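Local atomic coordinates of Rev protein (Borrelia burgdorferi, PDB entry 5EQZ), a protein that is of unsettled function, a plasmid-encoded, largely helical member of the Borrelia REV family with a predicted coiled coil. Residues 100-105 with 110-115. Residues are numbered along the deposited sequence; the frame is centred on the assembly and turned at random.
Sequences KIWSEA and VTVPLL
Helix 95-107 and the extended chain that doubles back along it meet here, with Ala105 and Trp102 of the helix against Val110, Val112 and Leu114. The turn is fastened by the backbone: Val110 N donates to Ala105 O (2.9 Å, N-H...O 157°). Beside this bond the methyl of Ala105 points at the returning chain, its CB 4.0 Å from Val110 CB and 4.3 Å from Val112 CG2. One turn back, Trp102 CG lies anti to its backbone N (chi1 172°), which carries the indole out alongside the loop. There the pyrrole edge meets a carbonyl: Val112 O sits near the ring plane, 3.3 Å from Trp102 CD1, too far from NE1 for a direct bond. A water closes that gap, accepting from Trp102 NE1 and donating to Val112 O. A second water, donating to Trp102 O and Val110 O and accepting from Val112 N at 3.2 Å, ties helix backbone to loop backbone. Val112 CG2 packs 4.0 Å from Trp102 CA, and Leu114, its CG also anti to N (chi1 -174°), brings CD1 to 4.1 Å from Trp102 CB. Away from the loop, Lys100 NZ and Glu104 OE1 form a salt bridge. Val110 also touches Gln133, and Leu114 touches Met126, both of helix 122-142, while Ile101 packs on Ile86 of helix 55-88. This is a helix-to-helix connection in an all-helical bundle, its extended linker pinned by one backbone bond, bridging waters and alternate apolar side chains.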
ATOM      1  N   LYS A 100     -20.968   3.460  -2.181  1.00 22.28           N
ATOM      2  CA  LYS A 100     -20.158   2.959  -1.071  1.00 22.87           C
ATOM      3  C   LYS A 100     -19.063   2.013  -1.562  1.00 23.06           C
ATOM      4  O   LYS A 100     -17.905   2.132  -1.149  1.00 25.27           O
ATOM      5  CB  LYS A 100     -21.056   2.254  -0.055  1.00 24.06           C
ATOM      6  CG  LYS A 100     -20.385   1.947   1.276  1.00 30.68           C
ATOM      7  CD  LYS A 100     -19.741   3.171   1.867  1.00 35.15           C
ATOM      8  CE  LYS A 100     -19.332   2.921   3.303  1.00 41.12           C
ATOM      9  NZ  LYS A 100     -18.478   4.031   3.808  1.00 43.65           N
ATOM     10  N   ILE A 101     -19.398   1.076  -2.457  1.00 21.01           N
ATOM     11  CA  ILE A 101     -18.384   0.189  -3.034  1.00 22.97           C
ATOM     12  C   ILE A 101     -17.313   1.011  -3.734  1.00 22.18           C
ATOM     13  O   ILE A 101     -16.107   0.792  -3.555  1.00 21.71           O
ATOM     14  CB  ILE A 101     -19.030  -0.811  -4.014  1.00 24.09           C
ATOM     15  CG1 ILE A 101     -20.030  -1.710  -3.291  1.00 26.22           C
ATOM     16  CG2 ILE A 101     -17.936  -1.646  -4.721  1.00 19.43           C
ATOM     17  CD1 ILE A 101     -20.925  -2.499  -4.227  1.00 26.35           C
ATOM     18  N   TRP A 102     -17.746   1.970  -4.550  1.00 19.72           N
ATOM     19  CA  TRP A 102     -16.819   2.825  -5.278  1.00 22.08           C
ATOM     20  C   TRP A 102     -15.890   3.577  -4.325  1.00 20.08           C
ATOM     21  O   TRP A 102     -14.667   3.611  -4.523  1.00 21.07           O
ATOM     22  CB  TRP A 102     -17.617   3.790  -6.152  1.00 20.82           C
ATOM     23  CG  TRP A 102     -16.792   4.831  -6.787  1.00 20.70           C
ATOM     24  CD1 TRP A 102     -16.062   4.718  -7.939  1.00 22.11           C
ATOM     25  CD2 TRP A 102     -16.598   6.166  -6.314  1.00 26.56           C
ATOM     26  NE1 TRP A 102     -15.427   5.908  -8.211  1.00 26.77           N
ATOM     27  CE2 TRP A 102     -15.739   6.812  -7.229  1.00 27.96           C
ATOM     28  CE3 TRP A 102     -17.064   6.879  -5.201  1.00 29.43           C
ATOM     29  CZ2 TRP A 102     -15.336   8.140  -7.061  1.00 31.08           C
ATOM     30  CZ3 TRP A 102     -16.666   8.192  -5.040  1.00 31.30           C
ATOM     31  CH2 TRP A 102     -15.813   8.810  -5.963  1.00 32.43           C
ATOM     32  N   SER A 103     -16.451   4.177  -3.273  1.00 20.19           N
ATOM     33  CA  SER A 103     -15.640   5.021  -2.400  1.00 21.96           C
ATOM     34  C   SER A 103     -14.712   4.189  -1.518  1.00 22.41           C
ATOM     35  O   SER A 103     -13.582   4.611  -1.234  1.00 20.30           O
ATOM     36  CB  SER A 103     -16.533   5.911  -1.542  1.00 29.89           C
ATOM     37  OG  SER A 103     -17.150   5.160  -0.519  1.00 34.28           O
ATOM     38  N   GLU A 104     -15.166   3.010  -1.072  1.00 22.88           N
ATOM     39  CA  GLU A 104     -14.305   2.136  -0.270  1.00 23.60           C
ATOM     40  C   GLU A 104     -13.105   1.668  -1.080  1.00 22.38           C
ATOM     41  O   GLU A 104     -11.973   1.604  -0.570  1.00 21.59           O
ATOM     42  CB  GLU A 104     -15.100   0.931   0.233  1.00 24.59           C
ATOM     43  CG  GLU A 104     -16.088   1.231   1.344  1.00 28.53           C
ATOM     44  CD  GLU A 104     -15.422   1.568   2.659  1.00 33.74           C
ATOM     45  OE1 GLU A 104     -15.912   2.480   3.351  1.00 38.47           O
ATOM     46  OE2 GLU A 104     -14.403   0.929   3.003  1.00 34.56           O
ATOM     47  N   ALA A 105     -13.334   1.315  -2.341  1.00 20.62           N
ATOM     48  CA  ALA A 105     -12.219   0.941  -3.199  1.00 19.51           C
ATOM     49  C   ALA A 105     -11.292   2.124  -3.416  1.00 19.37           C
ATOM     50  O   ALA A 105     -10.063   1.981  -3.339  1.00 18.46           O
ATOM     51  CB  ALA A 105     -12.739   0.401  -4.532  1.00 20.36           C
ATOM     52  N   VAL A 110      -7.909   1.735  -5.336  1.00 22.60           N
ATOM     53  CA  VAL A 110      -8.478   0.831  -6.326  1.00 22.16           C
ATOM     54  C   VAL A 110      -9.619   1.563  -7.029  1.00 23.46           C
ATOM     55  O   VAL A 110     -10.547   2.055  -6.373  1.00 23.12           O
ATOM     56  CB  VAL A 110      -8.969  -0.472  -5.679  1.00 18.62           C
ATOM     57  CG1 VAL A 110      -9.640  -1.351  -6.697  1.00 21.55           C
ATOM     58  CG2 VAL A 110      -7.782  -1.223  -5.020  1.00 21.52           C
ATOM     59  N   THR A 111      -9.537   1.647  -8.354  1.00 26.56           N
ATOM     60  CA  THR A 111     -10.525   2.333  -9.184  1.00 27.70           C
ATOM     61  C   THR A 111     -11.484   1.308  -9.777  1.00 27.15           C
ATOM     62  O   THR A 111     -11.072   0.471 -10.591  1.00 28.43           O
ATOM     63  CB  THR A 111      -9.841   3.113 -10.311  1.00 31.56           C
ATOM     64  OG1 THR A 111      -9.201   4.281  -9.783  1.00 31.75           O
ATOM     65  CG2 THR A 111     -10.850   3.531 -11.382  1.00 34.98           C
ATOM     66  N   VAL A 112     -12.752   1.365  -9.375  1.00 24.60           N
ATOM     67  CA  VAL A 112     -13.773   0.552 -10.029  1.00 25.70           C
ATOM     68  C   VAL A 112     -14.750   1.498 -10.719  1.00 24.44           C
ATOM     69  O   VAL A 112     -14.954   2.631 -10.250  1.00 21.46           O
ATOM     70  CB  VAL A 112     -14.494  -0.378  -9.039  1.00 25.10           C
ATOM     71  CG1 VAL A 112     -13.512  -1.339  -8.391  1.00 29.42           C
ATOM     72  CG2 VAL A 112     -15.236   0.419  -7.984  1.00 23.25           C
ATOM     73  N   PRO A 113     -15.344   1.107 -11.844  1.00 25.78           N
ATOM     74  CA  PRO A 113     -16.356   1.963 -12.455  1.00 24.56           C
ATOM     75  C   PRO A 113     -17.611   1.966 -11.604  1.00 21.01           C
ATOM     76  O   PRO A 113     -18.038   0.925 -11.098  1.00 20.99           O
ATOM     77  CB  PRO A 113     -16.601   1.308 -13.818  1.00 30.20           C
ATOM     78  CG  PRO A 113     -16.247  -0.120 -13.604  1.00 29.79           C
ATOM     79  CD  PRO A 113     -15.067  -0.087 -12.665  1.00 28.22           C
ATOM     80  N   LEU A 114     -18.185   3.152 -11.430  1.00 19.76           N
ATOM     81  CA  LEU A 114     -19.509   3.285 -10.827  1.00 23.73           C
ATOM     82  C   LEU A 114     -20.533   2.910 -11.892  1.00 22.97           C
ATOM     83  O   LEU A 114     -20.744   3.652 -12.849  1.00 24.89           O
ATOM     84  CB  LEU A 114     -19.721   4.705 -10.316  1.00 26.55           C
ATOM     85  CG  LEU A 114     -20.987   5.017  -9.528  1.00 27.77           C
ATOM     86  CD1 LEU A 114     -21.096   4.046  -8.384  1.00 25.95           C
ATOM     87  CD2 LEU A 114     -20.883   6.438  -9.007  1.00 28.36           C
ATOM     88  N   LEU A 115     -21.136   1.726 -11.765  1.00 20.75           N
ATOM     89  CA  LEU A 115     -22.128   1.278 -12.749  1.00 24.59           C
ATOM     90  C   LEU A 115     -23.503   1.745 -12.286  1.00 28.05           C
ATOM     91  O   LEU A 115     -24.281   1.004 -11.678  1.00 29.66           O
ATOM     92  CB  LEU A 115     -22.070  -0.232 -12.933  1.00 26.30           C
ATOM     93  CG  LEU A 115     -20.691  -0.796 -13.273  1.00 27.49           C
ATOM     94  CD1 LEU A 115     -20.732  -2.308 -13.325  1.00 27.65           C
ATOM     95  CD2 LEU A 115     -20.219  -0.208 -14.585  1.00 27.07           C
TER
HETATM   96  O   HOH W   1     -13.018   3.194  -6.802  1.00 20.69           O
HETATM   97  O   HOH W   2     -14.561   5.357 -11.191  1.00 26.31           O